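Local coordinates for truncated hemoglobin 4 (Chlamydomonas reinhardtii, PDB 6BME), which is the globin domain of a longer protein, binds heme b with a six-coordinate iron and probably binds oxygen as other 2-on-2 truncated globins do, at residues K63-G68 and P116-E121; G68-I73 and E121-K126; N47-Y52 and G109-V114. All blocks are in the same frame, centred on the assembly; numbering follows the deposited sequence.

Contact 1 of 3, residues K63-G68 and P116-E121; sequences KDIVMG and PLFDPE. With HEM (protoporphyrin IX containing Fe), chain C.
Ile65 of the helix and Phe118 of the loop make the tightest of the apolar contacts here, with Ile65 CG2 3.6 Å from Phe118 CE1. The methyl reaches the far end of the ring obliquely, touching CE1 and CZ, while the two side chains cross at about a right angle. Ile65 presents this branch because CG2 stands opposite its backbone N, which leaves CG1 beside that nitrogen (chi1 -64°); CD1 lies at the margin of the heme methyl CMB. A second apolar pair lies closer to the surface: Val66 CG2 rests on Leu117, 3.9 Å from CB, and also borders CD1 and CD2. Here too the side chains meet nearly perpendicular, and the CA atoms of Val66 and Leu117 are the nearest across the segments, 6.5 Å apart. No hydrogen bond links 63-68 to 116-121.

Contacts with the cofactor form the next group. Phe118 CZ approaches the meso carbon CHC of the heme to 3.5 Å, again obliquely, and the ring also meets His69 edge-to-face and lies against Phe83. The polar bonds lie within the loop or within the helix rather than between them. In the loop, Asp119 OD1 accepts from Glu121 N at 2.9 Å, from above the carboxylate plane, which makes an Asx turn. On the helix, Ile65 O receives the ND1 hydrogen bond of His69, which, with the iron on NE2, helps fix the rotation of that imidazole. The result is the proximal wall of a globin heme pocket, where the helix carrying the axial histidine and an aromatic residue following the last helix close over one porphyrin edge.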
loop_
_atom_site.group_PDB
_atom_site.type_symbol
_atom_site.label_atom_id
_atom_site.label_comp_id
_atom_site.label_asym_id
_atom_site.label_seq_id
_atom_site.Cartn_x
_atom_site.Cartn_y
_atom_site.Cartn_z
ATOM N N LYS A 63 11.231 7.336 -5.720
ATOM C CA LYS A 63 11.690 6.848 -7.016
ATOM C C LYS A 63 11.529 5.333 -7.133
ATOM O O LYS A 63 11.208 4.826 -8.214
ATOM C CB LYS A 63 13.141 7.282 -7.254
ATOM C CG LYS A 63 14.142 6.803 -6.211
ATOM C CD LYS A 63 15.443 7.610 -6.283
ATOM C CE LYS A 63 16.471 7.096 -5.290
ATOM N NZ LYS A 63 17.806 7.725 -5.501
ATOM N N ASP A 64 11.707 4.599 -6.032
ATOM C CA ASP A 64 11.481 3.157 -6.065
ATOM C C ASP A 64 10.001 2.837 -6.246
ATOM O O ASP A 64 9.646 1.881 -6.949
ATOM C CB ASP A 64 12.033 2.510 -4.792
ATOM C CG ASP A 64 13.482 2.876 -4.541
ATOM O OD1 ASP A 64 14.355 2.441 -5.317
ATOM O OD2 ASP A 64 13.752 3.619 -3.579
ATOM N N ILE A 65 9.121 3.629 -5.628
ATOM C CA ILE A 65 7.691 3.428 -5.837
ATOM C C ILE A 65 7.340 3.622 -7.307
ATOM O O ILE A 65 6.570 2.842 -7.883
ATOM C CB ILE A 65 6.875 4.369 -4.935
ATOM C CG1 ILE A 65 7.119 4.025 -3.461
ATOM C CG2 ILE A 65 5.389 4.273 -5.293
ATOM C CD1 ILE A 65 6.650 5.075 -2.499
ATOM N N VAL A 66 7.905 4.654 -7.943
ATOM C CA VAL A 66 7.608 4.883 -9.357
ATOM C C VAL A 66 8.132 3.731 -10.205
ATOM O O VAL A 66 7.409 3.177 -11.041
ATOM C CB VAL A 66 8.180 6.225 -9.834
ATOM C CG1 VAL A 66 7.834 6.403 -11.297
ATOM C CG2 VAL A 66 7.604 7.373 -9.019
ATOM N N MET A 67 9.390 3.335 -9.989
ATOM C CA MET A 67 9.963 2.273 -10.813
ATOM C C MET A 67 9.211 0.958 -10.631
ATOM O O MET A 67 9.128 0.156 -11.566
ATOM C CB MET A 67 11.447 2.090 -10.493
ATOM C CG MET A 67 12.330 3.236 -10.999
ATOM S SD MET A 67 14.101 3.046 -10.710
ATOM C CE MET A 67 14.126 2.990 -8.934
ATOM N N GLY A 68 8.659 0.717 -9.442
ATOM C CA GLY A 68 7.905 -0.510 -9.215
ATOM C C GLY A 68 6.503 -0.521 -9.806
ATOM O O GLY A 68 5.945 -1.605 -10.032
ATOM N N PRO A 116 0.849 11.836 -5.377
ATOM C CA PRO A 116 1.154 12.435 -6.690
ATOM C C PRO A 116 1.944 11.538 -7.633
ATOM O O PRO A 116 1.913 11.779 -8.844
ATOM C CB PRO A 116 1.953 13.687 -6.315
ATOM C CG PRO A 116 1.428 14.052 -4.986
ATOM C CD PRO A 116 1.222 12.751 -4.285
ATOM N N LEU A 117 2.643 10.514 -7.135
ATOM C CA LEU A 117 3.365 9.612 -8.027
ATOM C C LEU A 117 2.444 8.649 -8.762
ATOM O O LEU A 117 2.914 7.904 -9.630
ATOM C CB LEU A 117 4.403 8.807 -7.244
ATOM C CG LEU A 117 5.266 9.594 -6.249
ATOM C CD1 LEU A 117 6.052 8.646 -5.356
ATOM C CD2 LEU A 117 6.187 10.576 -6.964
ATOM N N PHE A 118 1.164 8.620 -8.412
ATOM C CA PHE A 118 0.190 7.779 -9.088
ATOM C C PHE A 118 -0.734 8.588 -9.979
ATOM O O PHE A 118 -1.756 8.069 -10.438
ATOM C CB PHE A 118 -0.587 6.958 -8.058
ATOM C CG PHE A 118 0.250 5.886 -7.430
ATOM C CD1 PHE A 118 1.098 6.186 -6.375
ATOM C CD2 PHE A 118 0.254 4.591 -7.955
ATOM C CE1 PHE A 118 1.910 5.200 -5.802
ATOM C CE2 PHE A 118 1.057 3.602 -7.398
ATOM C CZ PHE A 118 1.895 3.911 -6.318
ATOM N N ASP A 119 -0.372 9.836 -10.263
ATOM C CA ASP A 119 -1.110 10.668 -11.201
ATOM C C ASP A 119 -0.699 10.305 -12.628
ATOM O O ASP A 119 0.435 10.592 -13.041
ATOM C CB ASP A 119 -0.848 12.145 -10.906
ATOM C CG ASP A 119 -1.639 13.083 -11.807
ATOM O OD1 ASP A 119 -2.224 12.641 -12.822
ATOM O OD2 ASP A 119 -1.661 14.286 -11.488
ATOM N N PRO A 120 -1.599 9.718 -13.419
ATOM C CA PRO A 120 -1.219 9.298 -14.778
ATOM C C PRO A 120 -0.777 10.446 -15.666
ATOM O O PRO A 120 -0.040 10.210 -16.625
ATOM C CB PRO A 120 -2.498 8.643 -15.314
ATOM C CG PRO A 120 -3.303 8.297 -14.066
ATOM C CD PRO A 120 -3.001 9.396 -13.116
ATOM N N GLU A 121 -1.193 11.680 -15.378
ATOM C CA GLU A 121 -0.770 12.802 -16.213
ATOM C C GLU A 121 0.739 13.015 -16.176
ATOM O O GLU A 121 1.286 13.649 -17.083
ATOM C CB GLU A 121 -1.505 14.074 -15.792
ATOM C CG GLU A 121 -3.005 14.028 -16.084
ATOM C CD GLU A 121 -3.352 14.408 -17.524
ATOM O OE1 GLU A 121 -4.460 14.954 -17.741
ATOM O OE2 GLU A 121 -2.525 14.178 -18.436
HETATM C CHA HEM C . 4.474 -3.835 -6.168
HETATM C CHB HEM C . 4.358 -0.774 -2.430
HETATM C CHC HEM C . 0.503 1.346 -4.451
HETATM C CHD HEM C . -0.186 -2.685 -7.013
HETATM C C1A HEM C . 4.847 -3.206 -5.001
HETATM C C2A HEM C . 5.996 -3.484 -4.148
HETATM C C3A HEM C . 5.931 -2.624 -3.113
HETATM C C4A HEM C . 4.765 -1.786 -3.271
HETATM C CMA HEM C . 6.904 -2.479 -1.926
HETATM C CAA HEM C . 7.103 -4.560 -4.383
HETATM C CBA HEM C . 6.527 -5.976 -4.421
HETATM C CGA HEM C . 7.605 -7.045 -4.431
HETATM O O1A HEM C . 8.430 -7.092 -5.397
HETATM O O2A HEM C . 7.610 -7.867 -3.467
HETATM C C1B HEM C . 3.380 0.155 -2.725
HETATM C C2B HEM C . 3.207 1.460 -2.118
HETATM C C3B HEM C . 2.145 2.036 -2.700
HETATM C C4B HEM C . 1.601 1.108 -3.660
HETATM C CMB HEM C . 4.116 2.076 -1.029
HETATM C CAB HEM C . 1.497 3.417 -2.435
HETATM C CBB HEM C . 1.627 4.092 -1.293
HETATM C C1C HEM C . -0.077 0.399 -5.254
HETATM C C2C HEM C . -1.372 0.494 -5.860
HETATM C C3C HEM C . -1.597 -0.620 -6.552
HETATM C C4C HEM C . -0.418 -1.461 -6.425
HETATM C CMC HEM C . -2.334 1.689 -5.683
HETATM C CAC HEM C . -2.890 -0.914 -7.337
HETATM C CBC HEM C . -3.381 -2.155 -7.400
HETATM C C1D HEM C . 1.050 -3.307 -7.071
HETATM C C2D HEM C . 1.401 -4.447 -7.893
HETATM C C3D HEM C . 2.673 -4.760 -7.651
HETATM C C4D HEM C . 3.186 -3.832 -6.672
HETATM C CMD HEM C . 0.434 -5.165 -8.849
HETATM C CAD HEM C . 3.507 -5.926 -8.258
HETATM C CBD HEM C . 3.998 -5.558 -9.651
HETATM C CGD HEM C . 4.745 -6.755 -10.195
HETATM O O1D HEM C . 5.483 -7.410 -9.416
HETATM O O2D HEM C . 4.613 -7.038 -11.407
HETATM N NA HEM C . 4.126 -2.186 -4.424
HETATM N NB HEM C . 2.381 -0.027 -3.670
HETATM N NC HEM C . 0.478 -0.799 -5.628
HETATM N ND HEM C . 2.174 -2.946 -6.342
HETATM FE FE HEM C . 2.270 -1.496 -5.005
#

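Contact 2 of 3, residues G68-I73 and E121-K126; sequences GHAHLI and ERYKGK. With HEM (protoporphyrin IX containing Fe), chain C.
Ile73 and Tyr123 form the centre of this contact, their side chains nearly perpendicular, and the tyrosine can be traced outward from its backbone. Its CB lies at the fringe of Ile73 CG2, 4.2 Å away. With CG turned away from the carbonyl carbon (chi1 -62°), the ring runs under the isoleucine. CG and CD1 then receive Ile73 CG2 over one face, a CH-pi contact with the methyl 3.9 Å from the ring centroid and 25° off the normal. On the other branch CE2 meets Ala70 CB obliquely at 4.1 Å. Farther out, Ile73 CD1 comes to 3.5 Å from CZ and stays beside the hydroxyl, whose hydrogen-bond partner is Leu117 O. Cutting Tyr123 back to an alanine removes the whole ring, which is likely to open a gap beside Ile73 and Ala70 and leave Leu117 O without its hydroxyl partner.

Lys126 packs along the margin, its CD 3.8 Å from Ile73 O. Bends at chi3 and chi4 fold the chain back, bringing NZ to 3.0 Å from Tyr123 O, above the carbonyl plane; Pro120 O is a second acceptor.

The same helical turn holds His69, whose NE2 binds the heme iron at 2.0 Å, with Lys45 as the other axial ligand. Across the segments the chemistry is thus apolar and CH-pi, while the polar ends serve to fasten the C-terminal loop to itself, over the outer side of the helix bearing the iron ligand.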
loop_
_atom_site.group_PDB
_atom_site.type_symbol
_atom_site.label_atom_id
_atom_site.label_comp_id
_atom_site.label_asym_id
_atom_site.label_seq_id
_atom_site.Cartn_x
_atom_site.Cartn_y
_atom_site.Cartn_z
ATOM N N GLY A 68 8.659 0.717 -9.442
ATOM C CA GLY A 68 7.905 -0.510 -9.215
ATOM C C GLY A 68 6.503 -0.521 -9.806
ATOM O O GLY A 68 5.945 -1.605 -10.032
ATOM N N HIS A 69 5.919 0.654 -10.065
ATOM C CA HIS A 69 4.529 0.745 -10.508
ATOM C C HIS A 69 4.345 1.388 -11.871
ATOM O O HIS A 69 3.212 1.397 -12.374
ATOM C CB HIS A 69 3.689 1.524 -9.477
ATOM C CG HIS A 69 3.658 0.867 -8.132
ATOM N ND1 HIS A 69 4.671 1.021 -7.213
ATOM C CD2 HIS A 69 2.759 0.026 -7.566
ATOM C CE1 HIS A 69 4.397 0.306 -6.135
ATOM N NE2 HIS A 69 3.243 -0.307 -6.326
ATOM N N ALA A 70 5.413 1.904 -12.486
ATOM C CA ALA A 70 5.270 2.669 -13.726
ATOM C C ALA A 70 4.614 1.840 -14.819
ATOM O O ALA A 70 3.768 2.347 -15.566
ATOM C CB ALA A 70 6.630 3.185 -14.185
ATOM N N HIS A 71 4.946 0.550 -14.899
ATOM C CA HIS A 71 4.349 -0.289 -15.935
ATOM C C HIS A 71 2.837 -0.422 -15.767
ATOM O O HIS A 71 2.120 -0.551 -16.768
ATOM C CB HIS A 71 5.022 -1.664 -15.960
ATOM C CG HIS A 71 4.673 -2.542 -14.795
ATOM N ND1 HIS A 71 5.164 -2.327 -13.524
ATOM C CD2 HIS A 71 3.896 -3.650 -14.716
ATOM C CE1 HIS A 71 4.698 -3.260 -12.711
ATOM N NE2 HIS A 71 3.931 -4.079 -13.411
ATOM N N LEU A 72 2.329 -0.382 -14.527
ATOM C CA LEU A 72 0.883 -0.464 -14.318
ATOM C C LEU A 72 0.186 0.812 -14.769
ATOM O O LEU A 72 -0.920 0.765 -15.326
ATOM C CB LEU A 72 0.568 -0.723 -12.842
ATOM C CG LEU A 72 1.226 -1.980 -12.257
ATOM C CD1 LEU A 72 1.107 -2.009 -10.741
ATOM C CD2 LEU A 72 0.628 -3.234 -12.864
ATOM N N ILE A 73 0.814 1.961 -14.520
ATOM C CA ILE A 73 0.255 3.246 -14.924
ATOM C C ILE A 73 0.307 3.398 -16.439
ATOM O O ILE A 73 -0.606 3.960 -17.052
ATOM C CB ILE A 73 1.008 4.393 -14.216
ATOM C CG1 ILE A 73 0.815 4.312 -12.699
ATOM C CG2 ILE A 73 0.549 5.769 -14.725
ATOM C CD1 ILE A 73 1.763 5.221 -11.916
ATOM N N GLU A 121 -1.193 11.680 -15.378
ATOM C CA GLU A 121 -0.770 12.802 -16.213
ATOM C C GLU A 121 0.739 13.015 -16.176
ATOM O O GLU A 121 1.286 13.649 -17.083
ATOM C CB GLU A 121 -1.505 14.074 -15.792
ATOM C CG GLU A 121 -3.005 14.028 -16.084
ATOM C CD GLU A 121 -3.352 14.408 -17.524
ATOM O OE1 GLU A 121 -4.460 14.954 -17.741
ATOM O OE2 GLU A 121 -2.525 14.178 -18.436
ATOM N N ARG A 122 1.421 12.478 -15.166
ATOM C CA ARG A 122 2.871 12.577 -15.056
ATOM C C ARG A 122 3.624 11.584 -15.945
ATOM O O ARG A 122 4.855 11.667 -16.024
ATOM C CB ARG A 122 3.281 12.390 -13.589
ATOM C CG ARG A 122 2.795 13.525 -12.685
ATOM C CD ARG A 122 3.364 13.430 -11.282
ATOM N NE ARG A 122 3.294 14.714 -10.585
ATOM C CZ ARG A 122 2.279 15.096 -9.814
ATOM N NH1 ARG A 122 2.302 16.289 -9.225
ATOM N NH2 ARG A 122 1.241 14.289 -9.629
ATOM N N TYR A 123 2.933 10.683 -16.639
ATOM C CA TYR A 123 3.565 9.618 -17.409
ATOM C C TYR A 123 3.220 9.771 -18.884
ATOM O O TYR A 123 2.185 10.344 -19.229
ATOM C CB TYR A 123 3.110 8.234 -16.889
ATOM C CG TYR A 123 3.508 7.972 -15.460
ATOM C CD1 TYR A 123 2.805 8.549 -14.404
ATOM C CD2 TYR A 123 4.599 7.161 -15.158
ATOM C CE1 TYR A 123 3.178 8.313 -13.079
ATOM C CE2 TYR A 123 4.975 6.919 -13.843
ATOM C CZ TYR A 123 4.260 7.496 -12.809
ATOM O OH TYR A 123 4.631 7.258 -11.506
ATOM N N LYS A 124 4.091 9.257 -19.760
ATOM C CA LYS A 124 3.851 9.268 -21.201
ATOM C C LYS A 124 3.572 7.855 -21.712
ATOM O O LYS A 124 3.794 6.865 -21.016
ATOM C CB LYS A 124 5.055 9.857 -21.950
ATOM C CG LYS A 124 5.419 11.285 -21.574
ATOM C CD LYS A 124 4.466 12.275 -22.213
ATOM C CE LYS A 124 5.018 13.691 -22.156
ATOM N NZ LYS A 124 5.424 14.076 -20.781
ATOM N N GLY A 125 3.089 7.772 -22.952
ATOM C CA GLY A 125 2.936 6.482 -23.609
ATOM C C GLY A 125 1.899 5.561 -23.000
ATOM O O GLY A 125 2.010 4.332 -23.140
ATOM N N LYS A 126 0.882 6.117 -22.339
ATOM C CA LYS A 126 -0.120 5.302 -21.670
ATOM C C LYS A 126 -1.082 4.676 -22.678
ATOM O O LYS A 126 -1.203 5.117 -23.820
ATOM C CB LYS A 126 -0.900 6.146 -20.657
ATOM C CG LYS A 126 -0.026 6.766 -19.584
ATOM C CD LYS A 126 -0.866 7.426 -18.481
ATOM C CE LYS A 126 -1.647 8.625 -19.018
ATOM N NZ LYS A 126 -0.751 9.714 -19.505
HETATM C CHA HEM C . 4.474 -3.835 -6.168
HETATM C CHB HEM C . 4.358 -0.774 -2.430
HETATM C CHC HEM C . 0.503 1.346 -4.451
HETATM C CHD HEM C . -0.186 -2.685 -7.013
HETATM C C1A HEM C . 4.847 -3.206 -5.001
HETATM C C2A HEM C . 5.996 -3.484 -4.148
HETATM C C3A HEM C . 5.931 -2.624 -3.113
HETATM C C4A HEM C . 4.765 -1.786 -3.271
HETATM C CMA HEM C . 6.904 -2.479 -1.926
HETATM C CAA HEM C . 7.103 -4.560 -4.383
HETATM C CBA HEM C . 6.527 -5.976 -4.421
HETATM C CGA HEM C . 7.605 -7.045 -4.431
HETATM O O1A HEM C . 8.430 -7.092 -5.397
HETATM O O2A HEM C . 7.610 -7.867 -3.467
HETATM C C1B HEM C . 3.380 0.155 -2.725
HETATM C C2B HEM C . 3.207 1.460 -2.118
HETATM C C3B HEM C . 2.145 2.036 -2.700
HETATM C C4B HEM C . 1.601 1.108 -3.660
HETATM C CMB HEM C . 4.116 2.076 -1.029
HETATM C CAB HEM C . 1.497 3.417 -2.435
HETATM C CBB HEM C . 1.627 4.092 -1.293
HETATM C C1C HEM C . -0.077 0.399 -5.254
HETATM C C2C HEM C . -1.372 0.494 -5.860
HETATM C C3C HEM C . -1.597 -0.620 -6.552
HETATM C C4C HEM C . -0.418 -1.461 -6.425
HETATM C CMC HEM C . -2.334 1.689 -5.683
HETATM C CAC HEM C . -2.890 -0.914 -7.337
HETATM C CBC HEM C . -3.381 -2.155 -7.400
HETATM C C1D HEM C . 1.050 -3.307 -7.071
HETATM C C2D HEM C . 1.401 -4.447 -7.893
HETATM C C3D HEM C . 2.673 -4.760 -7.651
HETATM C C4D HEM C . 3.186 -3.832 -6.672
HETATM C CMD HEM C . 0.434 -5.165 -8.849
HETATM C CAD HEM C . 3.507 -5.926 -8.258
HETATM C CBD HEM C . 3.998 -5.558 -9.651
HETATM C CGD HEM C . 4.745 -6.755 -10.195
HETATM O O1D HEM C . 5.483 -7.410 -9.416
HETATM O O2D HEM C . 4.613 -7.038 -11.407
HETATM N NA HEM C . 4.126 -2.186 -4.424
HETATM N NB HEM C . 2.381 -0.027 -3.670
HETATM N NC HEM C . 0.478 -0.799 -5.628
HETATM N ND HEM C . 2.174 -2.946 -6.342
HETATM FE FE HEM C . 2.270 -1.496 -5.005
#

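Contact 3 of 3, residues N47-Y52 and G109-V114; sequences NRFLAY and GVLIGV. With HEM (protoporphyrin IX containing Fe), chain C; SO4 (sulfate ion), chain D.
The heme pocket is lined here by segments 47-52 and 109-114, parts of helices 39-53 and 101-114, where Phe49 meets Leu111 and Tyr52 meets Val110 beside the heme vinyl carbon CBB and the methyl CMB. Phe49 CD2 lies 3.4 Å from HEM C2B, and its CE2 is equally near HEM C3B, the ring coming obliquely over the pyrrole. At its far end Phe49 CZ meets Leu111 CD2 at 3.8 Å. That same leucine methyl touches the vinyl carbon CBB, as does Val114 CG2 at 3.6 Å, and the vinyl end is thus touched by both residues of helix 101-114.

Tyr52 supplies the second cluster. It sets CG opposite its backbone nitrogen (chi1 -176°), which extends the ring across the gap, where Val110 CG1 lies obliquely 3.6 Å from Tyr52 CE2. Val114 CG1 comes instead at the ring edge, near its plane, 3.4 Å from Tyr52 OH, the two side chains running alongside in opposite senses.

Arg48 turns outward: past the heme methyl CMA, its extended chain carries the guanidinium to a sulfate, probably from the crystallisation liquor. Arg48 NH2 donates to SO4 O3 at 2.8 Å, nearly straight at 176°, while NE bonds O4 with a more bent geometry.

The axes of the two helical segments approach to 11.2 Å, their N-to-C directions 106° apart, so side chains bridge the gap. Helix 80-96 reaches Phe49 and Leu111 through Phe90, and Ile65 of helix 62-75 packs against Tyr52 and Val114.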
loop_
_atom_site.group_PDB
_atom_site.type_symbol
_atom_site.label_atom_id
_atom_site.label_comp_id
_atom_site.label_asym_id
_atom_site.label_seq_id
_atom_site.Cartn_x
_atom_site.Cartn_y
_atom_site.Cartn_z
ATOM N N ASN A 47 3.782 -6.276 3.283
ATOM C CA ASN A 47 4.637 -6.027 4.439
ATOM C C ASN A 47 5.477 -4.772 4.261
ATOM O O ASN A 47 5.658 -4.005 5.210
ATOM C CB ASN A 47 5.535 -7.235 4.695
ATOM C CG ASN A 47 4.868 -8.249 5.580
ATOM O OD1 ASN A 47 4.792 -8.053 6.784
ATOM N ND2 ASN A 47 4.350 -9.317 4.990
ATOM N N ARG A 48 6.025 -4.558 3.062
ATOM C CA ARG A 48 6.849 -3.374 2.840
ATOM C C ARG A 48 5.990 -2.108 2.786
ATOM O O ARG A 48 6.412 -1.043 3.255
ATOM C CB ARG A 48 7.666 -3.546 1.558
ATOM C CG ARG A 48 8.929 -2.698 1.543
ATOM C CD ARG A 48 9.836 -3.016 0.371
ATOM N NE ARG A 48 11.142 -2.387 0.559
ATOM C CZ ARG A 48 12.064 -2.275 -0.391
ATOM N NH1 ARG A 48 11.833 -2.739 -1.617
ATOM N NH2 ARG A 48 13.214 -1.686 -0.118
ATOM N N PHE A 49 4.777 -2.220 2.232
ATOM C CA PHE A 49 3.821 -1.109 2.228
ATOM C C PHE A 49 3.528 -0.664 3.653
ATOM O O PHE A 49 3.596 0.529 3.981
ATOM C CB PHE A 49 2.534 -1.558 1.513
ATOM C CG PHE A 49 1.496 -0.472 1.296
ATOM C CD1 PHE A 49 0.839 0.128 2.365
ATOM C CD2 PHE A 49 1.107 -0.129 0.010
ATOM C CE1 PHE A 49 -0.134 1.117 2.155
ATOM C CE2 PHE A 49 0.141 0.850 -0.213
ATOM C CZ PHE A 49 -0.483 1.471 0.868
ATOM N N LEU A 50 3.217 -1.627 4.523
ATOM C CA LEU A 50 2.943 -1.323 5.921
ATOM C C LEU A 50 4.164 -0.714 6.602
ATOM O O LEU A 50 4.054 0.272 7.337
ATOM C CB LEU A 50 2.487 -2.599 6.634
ATOM C CG LEU A 50 2.318 -2.558 8.153
ATOM C CD1 LEU A 50 1.259 -1.540 8.544
ATOM C CD2 LEU A 50 1.925 -3.943 8.639
ATOM N N ALA A 51 5.343 -1.301 6.376
ATOM C CA ALA A 51 6.560 -0.746 6.960
ATOM C C ALA A 51 6.802 0.686 6.476
ATOM O O ALA A 51 7.145 1.571 7.270
ATOM C CB ALA A 51 7.750 -1.651 6.626
ATOM N N TYR A 52 6.597 0.933 5.177
ATOM C CA TYR A 52 6.797 2.268 4.614
ATOM C C TYR A 52 5.846 3.287 5.231
ATOM O O TYR A 52 6.257 4.402 5.580
ATOM C CB TYR A 52 6.614 2.225 3.092
ATOM C CG TYR A 52 6.903 3.548 2.423
ATOM C CD1 TYR A 52 8.212 3.976 2.223
ATOM C CD2 TYR A 52 5.868 4.374 1.995
ATOM C CE1 TYR A 52 8.481 5.194 1.618
ATOM C CE2 TYR A 52 6.130 5.592 1.387
ATOM C CZ TYR A 52 7.435 5.992 1.200
ATOM O OH TYR A 52 7.694 7.198 0.598
ATOM N N GLY A 109 -0.514 10.670 6.459
ATOM C CA GLY A 109 0.412 11.675 5.963
ATOM C C GLY A 109 1.415 11.104 4.978
ATOM O O GLY A 109 1.712 11.716 3.947
ATOM N N VAL A 110 1.937 9.911 5.271
ATOM C CA VAL A 110 2.876 9.272 4.352
ATOM C C VAL A 110 2.197 8.988 3.020
ATOM O O VAL A 110 2.711 9.341 1.949
ATOM C CB VAL A 110 3.445 7.988 4.979
ATOM C CG1 VAL A 110 4.248 7.203 3.947
ATOM C CG2 VAL A 110 4.305 8.331 6.197
ATOM N N LEU A 111 1.019 8.357 3.071
ATOM C CA LEU A 111 0.315 7.973 1.848
ATOM C C LEU A 111 -0.043 9.189 1.006
ATOM O O LEU A 111 0.136 9.186 -0.221
ATOM C CB LEU A 111 -0.941 7.180 2.205
ATOM C CG LEU A 111 -0.659 5.841 2.882
ATOM C CD1 LEU A 111 -1.951 5.112 3.249
ATOM C CD2 LEU A 111 0.240 4.972 2.003
ATOM N N ILE A 112 -0.573 10.232 1.647
ATOM C CA ILE A 112 -0.861 11.474 0.936
ATOM C C ILE A 112 0.404 12.000 0.269
ATOM O O ILE A 112 0.366 12.509 -0.859
ATOM C CB ILE A 112 -1.477 12.506 1.900
ATOM C CG1 ILE A 112 -2.865 12.059 2.371
ATOM C CG2 ILE A 112 -1.561 13.886 1.253
ATOM C CD1 ILE A 112 -3.871 11.886 1.254
ATOM N N GLY A 113 1.547 11.857 0.941
ATOM C CA GLY A 113 2.802 12.340 0.387
ATOM C C GLY A 113 3.207 11.676 -0.916
ATOM O O GLY A 113 3.853 12.305 -1.757
ATOM N N VAL A 114 2.841 10.402 -1.111
ATOM C CA VAL A 114 3.236 9.694 -2.326
ATOM C C VAL A 114 2.111 9.589 -3.350
ATOM O O VAL A 114 2.357 9.111 -4.474
ATOM C CB VAL A 114 3.796 8.290 -2.003
ATOM C CG1 VAL A 114 5.115 8.425 -1.287
ATOM C CG2 VAL A 114 2.812 7.493 -1.157
HETATM C CHA HEM C . 4.474 -3.835 -6.168
HETATM C CHB HEM C . 4.358 -0.774 -2.430
HETATM C CHC HEM C . 0.503 1.346 -4.451
HETATM C CHD HEM C . -0.186 -2.685 -7.013
HETATM C C1A HEM C . 4.847 -3.206 -5.001
HETATM C C2A HEM C . 5.996 -3.484 -4.148
HETATM C C3A HEM C . 5.931 -2.624 -3.113
HETATM C C4A HEM C . 4.765 -1.786 -3.271
HETATM C CMA HEM C . 6.904 -2.479 -1.926
HETATM C CAA HEM C . 7.103 -4.560 -4.383
HETATM C CBA HEM C . 6.527 -5.976 -4.421
HETATM C CGA HEM C . 7.605 -7.045 -4.431
HETATM O O1A HEM C . 8.430 -7.092 -5.397
HETATM O O2A HEM C . 7.610 -7.867 -3.467
HETATM C C1B HEM C . 3.380 0.155 -2.725
HETATM C C2B HEM C . 3.207 1.460 -2.118
HETATM C C3B HEM C . 2.145 2.036 -2.700
HETATM C C4B HEM C . 1.601 1.108 -3.660
HETATM C CMB HEM C . 4.116 2.076 -1.029
HETATM C CAB HEM C . 1.497 3.417 -2.435
HETATM C CBB HEM C . 1.627 4.092 -1.293
HETATM C C1C HEM C . -0.077 0.399 -5.254
HETATM C C2C HEM C . -1.372 0.494 -5.860
HETATM C C3C HEM C . -1.597 -0.620 -6.552
HETATM C C4C HEM C . -0.418 -1.461 -6.425
HETATM C CMC HEM C . -2.334 1.689 -5.683
HETATM C CAC HEM C . -2.890 -0.914 -7.337
HETATM C CBC HEM C . -3.381 -2.155 -7.400
HETATM C C1D HEM C . 1.050 -3.307 -7.071
HETATM C C2D HEM C . 1.401 -4.447 -7.893
HETATM C C3D HEM C . 2.673 -4.760 -7.651
HETATM C C4D HEM C . 3.186 -3.832 -6.672
HETATM C CMD HEM C . 0.434 -5.165 -8.849
HETATM C CAD HEM C . 3.507 -5.926 -8.258
HETATM C CBD HEM C . 3.998 -5.558 -9.651
HETATM C CGD HEM C . 4.745 -6.755 -10.195
HETATM O O1D HEM C . 5.483 -7.410 -9.416
HETATM O O2D HEM C . 4.613 -7.038 -11.407
HETATM N NA HEM C . 4.126 -2.186 -4.424
HETATM N NB HEM C . 2.381 -0.027 -3.670
HETATM N NC HEM C . 0.478 -0.799 -5.628
HETATM N ND HEM C . 2.174 -2.946 -6.342
HETATM FE FE HEM C . 2.270 -1.496 -5.005
HETATM S S SO4 D . 13.672 -1.845 3.321
HETATM O O1 SO4 D . 13.742 -1.374 4.693
HETATM O O2 SO4 D . 14.788 -2.764 3.065
HETATM O O3 SO4 D . 13.809 -0.714 2.398
HETATM O O4 SO4 D . 12.394 -2.533 3.118
#

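All three contacts touch the same heme but differ in depth. Contact 3 is buried, about 6 Å from the centre of the chain to its own centre, and joins two helices; contacts 1 and 2 are partly buried, farther out, and both set helix 62-75 against the loop after helix 101-114. These two are adjacent, with centres about 7 Å apart, and touch through Leu117 and Tyr123. Ile65 CD1 connects contact 1 to contact 3, whereas contacts 2 and 3 do not touch. Cross-segment chemistry is apolar throughout, with a CH-pi contact added in contact 2; the loop of contacts 1 and 2 is secured by its own polar bonds.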